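Long-range contacts in DNA polymerase III beta subunit (Streptococcus pyogenes, PDB 2AVT), which probably encircles duplex DNA as a two-subunit sliding ring that holds the replicative polymerase on its template: residues I12-T17 and I54-P59; A213-D218 and F233-I238. One frame throughout, in Å; residues are numbered along the deposited sequence.

Contact 1: I12-T17 and I54-P59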
loop_
_atom_site.group_PDB
_atom_site.type_symbol
_atom_site.label_atom_id
_atom_site.label_comp_id
_atom_site.label_asym_id
_atom_site.label_seq_id
_atom_site.Cartn_x
_atom_site.Cartn_y
_atom_site.Cartn_z
ATOM N N ILE A 12 -10.504 -8.606 17.620
ATOM C CA ILE A 12 -10.004 -7.974 16.403
ATOM C C ILE A 12 -9.827 -8.976 15.261
ATOM O O ILE A 12 -10.256 -8.718 14.140
ATOM C CB ILE A 12 -8.654 -7.254 16.659
ATOM C CG1 ILE A 12 -8.896 -6.023 17.542
ATOM C CG2 ILE A 12 -8.015 -6.831 15.334
ATOM C CD1 ILE A 12 -7.627 -5.289 17.937
ATOM N N HIS A 13 -9.209 -10.119 15.544
ATOM C CA HIS A 13 -9.005 -11.127 14.501
ATOM C C HIS A 13 -10.325 -11.568 13.876
ATOM O O HIS A 13 -10.444 -11.620 12.656
ATOM C CB HIS A 13 -8.257 -12.339 15.061
ATOM C CG HIS A 13 -6.803 -12.081 15.319
ATOM N ND1 HIS A 13 -5.961 -11.554 14.360
ATOM C CD2 HIS A 13 -6.041 -12.280 16.420
ATOM C CE1 HIS A 13 -4.744 -11.438 14.862
ATOM N NE2 HIS A 13 -4.765 -11.873 16.110
ATOM N N ALA A 14 -11.317 -11.867 14.709
ATOM C CA ALA A 14 -12.625 -12.297 14.219
ATOM C C ALA A 14 -13.363 -11.182 13.463
ATOM O O ALA A 14 -14.082 -11.449 12.504
ATOM C CB ALA A 14 -13.486 -12.787 15.387
ATOM N N LEU A 15 -13.195 -9.942 13.914
ATOM C CA LEU A 15 -13.834 -8.800 13.271
ATOM C C LEU A 15 -13.264 -8.567 11.880
ATOM O O LEU A 15 -14.008 -8.332 10.931
ATOM C CB LEU A 15 -13.651 -7.531 14.118
ATOM C CG LEU A 15 -14.529 -7.429 15.367
ATOM C CD1 LEU A 15 -14.045 -6.296 16.294
ATOM C CD2 LEU A 15 -15.967 -7.201 14.929
ATOM N N ASN A 16 -11.943 -8.622 11.758
ATOM C CA ASN A 16 -11.302 -8.401 10.470
ATOM C C ASN A 16 -11.647 -9.485 9.463
ATOM O O ASN A 16 -11.607 -9.251 8.264
ATOM C CB ASN A 16 -9.788 -8.320 10.627
ATOM C CG ASN A 16 -9.349 -7.051 11.322
ATOM O OD1 ASN A 16 -10.086 -6.065 11.357
ATOM N ND2 ASN A 16 -8.135 -7.058 11.864
ATOM N N THR A 17 -11.973 -10.676 9.949
ATOM C CA THR A 17 -12.339 -11.772 9.058
ATOM C C THR A 17 -13.727 -11.509 8.487
ATOM O O THR A 17 -13.973 -11.677 7.292
ATOM C CB THR A 17 -12.392 -13.107 9.806
ATOM O OG1 THR A 17 -11.088 -13.428 10.301
ATOM C CG2 THR A 17 -12.863 -14.214 8.881
ATOM N N ILE A 54 -20.712 -13.497 5.614
ATOM C CA ILE A 54 -19.871 -14.246 6.537
ATOM C C ILE A 54 -20.451 -14.197 7.942
ATOM O O ILE A 54 -20.707 -13.115 8.471
ATOM C CB ILE A 54 -18.443 -13.675 6.594
ATOM C CG1 ILE A 54 -17.755 -13.862 5.242
ATOM C CG2 ILE A 54 -17.630 -14.384 7.681
ATOM C CD1 ILE A 54 -16.387 -13.238 5.185
ATOM N N GLU A 55 -20.693 -15.372 8.521
ATOM C CA GLU A 55 -21.191 -15.490 9.890
ATOM C C GLU A 55 -20.059 -16.170 10.647
ATOM O O GLU A 55 -19.781 -17.357 10.452
ATOM C CB GLU A 55 -22.471 -16.324 9.961
ATOM C CG GLU A 55 -23.729 -15.533 9.625
ATOM C CD GLU A 55 -25.004 -16.349 9.744
ATOM O OE1 GLU A 55 -25.177 -17.115 10.691
ATOM O OE2 GLU A 55 -25.917 -16.168 8.790
ATOM N N ASN A 56 -19.393 -15.399 11.495
ATOM C CA ASN A 56 -18.249 -15.892 12.246
ATOM C C ASN A 56 -18.543 -15.842 13.737
ATOM O O ASN A 56 -18.818 -14.782 14.312
ATOM C CB ASN A 56 -17.019 -15.052 11.877
ATOM C CG ASN A 56 -15.735 -15.557 12.523
ATOM O OD1 ASN A 56 -15.653 -16.698 12.983
ATOM N ND2 ASN A 56 -14.718 -14.709 12.540
ATOM N N THR A 57 -18.487 -17.015 14.356
ATOM C CA THR A 57 -18.787 -17.153 15.763
ATOM C C THR A 57 -17.573 -17.348 16.652
ATOM O O THR A 57 -16.693 -18.159 16.355
ATOM C CB THR A 57 -19.746 -18.350 15.998
ATOM O OG1 THR A 57 -20.996 -18.098 15.348
ATOM C CG2 THR A 57 -19.982 -18.565 17.494
ATOM N N ILE A 58 -17.534 -16.586 17.738
ATOM C CA ILE A 58 -16.476 -16.695 18.732
ATOM C C ILE A 58 -17.170 -17.463 19.855
ATOM O O ILE A 58 -18.094 -16.950 20.493
ATOM C CB ILE A 58 -16.043 -15.330 19.280
ATOM C CG1 ILE A 58 -15.524 -14.437 18.153
ATOM C CG2 ILE A 58 -14.939 -15.524 20.322
ATOM C CD1 ILE A 58 -15.403 -12.992 18.581
ATOM N N PRO A 59 -16.754 -18.716 20.083
ATOM C CA PRO A 59 -17.297 -19.615 21.108
ATOM C C PRO A 59 -16.907 -19.279 22.544
ATOM O O PRO A 59 -15.792 -18.846 22.807
ATOM C CB PRO A 59 -16.748 -20.969 20.687
ATOM C CG PRO A 59 -15.378 -20.596 20.187
ATOM C CD PRO A 59 -15.681 -19.384 19.322
#

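Contact 2: A213-D218 and F233-I238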
loop_
_atom_site.group_PDB
_atom_site.type_symbol
_atom_site.label_atom_id
_atom_site.label_comp_id
_atom_site.label_asym_id
_atom_site.label_seq_id
_atom_site.Cartn_x
_atom_site.Cartn_y
_atom_site.Cartn_z
ATOM N N ALA A 213 -9.152 -16.144 1.875
ATOM C CA ALA A 213 -8.752 -15.185 2.891
ATOM C C ALA A 213 -9.467 -15.416 4.215
ATOM O O ALA A 213 -8.903 -15.168 5.277
ATOM C CB ALA A 213 -9.015 -13.754 2.398
ATOM N N VAL A 214 -10.697 -15.907 4.153
ATOM C CA VAL A 214 -11.488 -16.126 5.359
ATOM C C VAL A 214 -11.190 -17.414 6.131
ATOM O O VAL A 214 -11.150 -17.404 7.363
ATOM C CB VAL A 214 -12.991 -16.090 5.030
ATOM C CG1 VAL A 214 -13.807 -16.305 6.293
ATOM C CG2 VAL A 214 -13.344 -14.746 4.384
ATOM N N PHE A 215 -11.007 -18.522 5.417
ATOM C CA PHE A 215 -10.709 -19.786 6.074
ATOM C C PHE A 215 -9.200 -19.968 6.218
ATOM O O PHE A 215 -8.493 -20.192 5.234
ATOM C CB PHE A 215 -11.319 -20.961 5.299
ATOM C CG PHE A 215 -12.825 -21.016 5.370
ATOM C CD1 PHE A 215 -13.460 -21.647 6.429
ATOM C CD2 PHE A 215 -13.606 -20.405 4.400
ATOM C CE1 PHE A 215 -14.840 -21.669 6.526
ATOM C CE2 PHE A 215 -14.987 -20.425 4.490
ATOM C CZ PHE A 215 -15.605 -21.059 5.554
ATOM N N THR A 216 -8.712 -19.847 7.451
ATOM C CA THR A 216 -7.288 -19.997 7.729
ATOM C C THR A 216 -6.851 -21.454 7.620
ATOM O O THR A 216 -7.652 -22.378 7.771
ATOM C CB THR A 216 -6.931 -19.444 9.126
ATOM O OG1 THR A 216 -7.925 -19.850 10.074
ATOM C CG2 THR A 216 -6.860 -17.927 9.085
ATOM N N ASP A 217 -5.566 -21.644 7.363
ATOM C CA ASP A 217 -5.004 -22.972 7.171
ATOM C C ASP A 217 -5.108 -23.936 8.339
ATOM O O ASP A 217 -5.013 -25.147 8.147
ATOM C CB ASP A 217 -3.562 -22.826 6.701
ATOM C CG ASP A 217 -3.447 -21.850 5.545
ATOM O OD1 ASP A 217 -4.300 -21.935 4.635
ATOM O OD2 ASP A 217 -2.528 -21.001 5.543
ATOM N N ASP A 218 -5.318 -23.420 9.544
ATOM C CA ASP A 218 -5.456 -24.299 10.695
ATOM C C ASP A 218 -6.772 -25.077 10.583
ATOM O O ASP A 218 -7.005 -26.036 11.320
ATOM C CB ASP A 218 -5.410 -23.490 11.999
ATOM C CG ASP A 218 -6.487 -22.427 12.066
ATOM O OD1 ASP A 218 -6.571 -21.618 11.122
ATOM O OD2 ASP A 218 -7.242 -22.394 13.061
ATOM N N PHE A 233 -20.215 -22.584 2.484
ATOM C CA PHE A 233 -18.998 -23.268 2.896
ATOM C C PHE A 233 -19.018 -23.122 4.411
ATOM O O PHE A 233 -19.154 -22.005 4.920
ATOM C CB PHE A 233 -17.747 -22.590 2.334
ATOM C CG PHE A 233 -17.654 -22.612 0.842
ATOM C CD1 PHE A 233 -18.266 -21.631 0.081
ATOM C CD2 PHE A 233 -16.926 -23.597 0.196
ATOM C CE1 PHE A 233 -18.145 -21.631 -1.287
ATOM C CE2 PHE A 233 -16.803 -23.603 -1.176
ATOM C CZ PHE A 233 -17.411 -22.621 -1.918
ATOM N N ARG A 234 -18.880 -24.229 5.133
ATOM C CA ARG A 234 -18.940 -24.181 6.584
ATOM C C ARG A 234 -17.866 -24.957 7.344
ATOM O O ARG A 234 -17.573 -26.117 7.038
ATOM C CB ARG A 234 -20.319 -24.668 7.048
ATOM C CG ARG A 234 -20.598 -24.423 8.514
ATOM C CD ARG A 234 -21.951 -24.974 8.932
ATOM N NE ARG A 234 -22.000 -26.430 8.840
ATOM C CZ ARG A 234 -23.052 -27.164 9.190
ATOM N NH1 ARG A 234 -24.143 -26.576 9.658
ATOM N NH2 ARG A 234 -23.015 -28.484 9.068
ATOM N N SER A 235 -17.284 -24.292 8.338
ATOM C CA SER A 235 -16.282 -24.884 9.212
ATOM C C SER A 235 -16.965 -24.931 10.570
ATOM O O SER A 235 -18.171 -24.708 10.663
ATOM C CB SER A 235 -15.024 -24.008 9.285
ATOM O OG SER A 235 -15.299 -22.736 9.843
ATOM N N GLU A 236 -16.216 -25.202 11.626
ATOM C CA GLU A 236 -16.818 -25.261 12.951
ATOM C C GLU A 236 -17.420 -23.930 13.412
ATOM O O GLU A 236 -18.510 -23.897 13.965
ATOM C CB GLU A 236 -15.789 -25.734 13.977
ATOM C CG GLU A 236 -15.500 -27.225 13.915
ATOM C CD GLU A 236 -16.758 -28.061 14.082
ATOM O OE1 GLU A 236 -17.589 -27.715 14.951
ATOM O OE2 GLU A 236 -16.917 -29.065 13.355
ATOM N N HIS A 237 -16.722 -22.829 13.174
ATOM C CA HIS A 237 -17.239 -21.540 13.627
ATOM C C HIS A 237 -17.517 -20.529 12.531
ATOM O O HIS A 237 -17.952 -19.411 12.813
ATOM C CB HIS A 237 -16.270 -20.931 14.642
ATOM C CG HIS A 237 -15.932 -21.852 15.769
ATOM N ND1 HIS A 237 -14.707 -22.474 15.883
ATOM C CD2 HIS A 237 -16.684 -22.310 16.799
ATOM C CE1 HIS A 237 -14.719 -23.278 16.931
ATOM N NE2 HIS A 237 -15.908 -23.197 17.503
ATOM N N ILE A 238 -17.278 -20.919 11.280
ATOM C CA ILE A 238 -17.493 -20.011 10.163
ATOM C C ILE A 238 -18.448 -20.515 9.095
ATOM O O ILE A 238 -18.315 -21.639 8.598
ATOM C CB ILE A 238 -16.170 -19.685 9.453
ATOM C CG1 ILE A 238 -15.174 -19.082 10.445
ATOM C CG2 ILE A 238 -16.435 -18.742 8.285
ATOM C CD1 ILE A 238 -13.779 -18.922 9.874
#

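Contact 1: I12-T17 and I54-P59
The carboxamide of Asn56 reaches from the strand to the helix with its nitrogen end leading. The methyl of Ala14 and the CB of Thr17 lie obliquely past that end, on either side of the amide plane: Ala14 CB is 3.6 Å from Asn56 ND2, and Thr17 CB is 3.9 Å from the same nitrogen. Ala14 O takes a weak, bent hydrogen bond from Asn56 ND2 (3.3 Å, N-H...O 141°). This carbonyl is also an acceptor for Thr18 OG1. With CG anti to the backbone N (chi1 -175°), Asn56 projects its amide across the gap, its side chain roughly perpendicular to that of Thr17. Helix 8-18 here lies over one face of an antiparallel sheet, the helix-on-sheet layering of the beta-subunit domains. The helical segment and 54-59 run nearly antiparallel (170°), their axes 9.0 Å apart at closest. In the extended strand every second residue, Ile54, Asn56 and Ile58, faces the helix; the antiparallel direction sets Ile58 against Ala14 and Ile54 against Thr17. Ile58 CD1 packs against Ala14 CB at 3.7 Å, while Ile54 CD1 meets the backbone at Thr17 O, 3.6 Å away. Leu45 of the adjacent strand 42-48 also touches Ala14, and helix 79-88 packs against the side of 12-17 that carries Ile12 and Asn16.

Contact 2: A213-D218 and F233-I238
Apolar contacts centre on the Phe215 ring, whose CZ end points at the 233-238 segment, meeting Phe233 and Ile238. Its CZ lies 3.7 Å from Ile238 CG2, which approaches obliquely, and its CE2 lies 4.1 Å from Phe233 CB. Phe215 lies nearly perpendicular to the Phe233 side chain and runs antiparallel alongside that of Ile238. Val214, on the last helical turn, adds a further contact, its CG1 4.1 Å from Ile238 CG2. At the ring edge, Ser235 CB lies in the ring plane, 3.6 Å from Phe215 CE1. Polar atoms also meet this rim: Ser235 OG is 3.5 Å from Phe215 CE1, and Phe233 O is 3.7 Å from Phe215 CZ, both near the plane. No hydrogen bond joins the two segments. Within 233-238, Ser235 N donates to Ile238 O (2.9 Å), and Ile238 N gives a weak bond to Ser235 OG, which its chi1 of 63° turns back over the main chain. Phe211 and Phe240 extend the aromatic cluster. Phe215 follows directly on helix 205-214, and its ring packs the helix C-terminal end on a beta-hairpin, strands 230-234 and 238-243 joined through a tight turn, within the central domain of the DNA polymerase III beta subunit.

Overall arrangement
Both segments of contact 1 precede those of contact 2 in the sequence; the first contact belongs to the N-terminal domain and the second to the central domain. Their centres are nonetheless only about 10 Å apart, because strand 52-59 pairs antiparallel with strand 238-243 in one continuous eight-stranded sheet. Helices 8-18 and 205-214 each pack on this sheet. At the junction, Thr57 N probably hydrogen-bonds His237 O (2.9 Å), Val214 CG1 packs on Thr17 CG2, and Val214 CG2 packs on Ile54 CD1 (both 3.5 Å). The two contacts thus flank the seam where one sheet runs from one domain into the next, consistent with the closed ring that beta subunits of this family form round DNA.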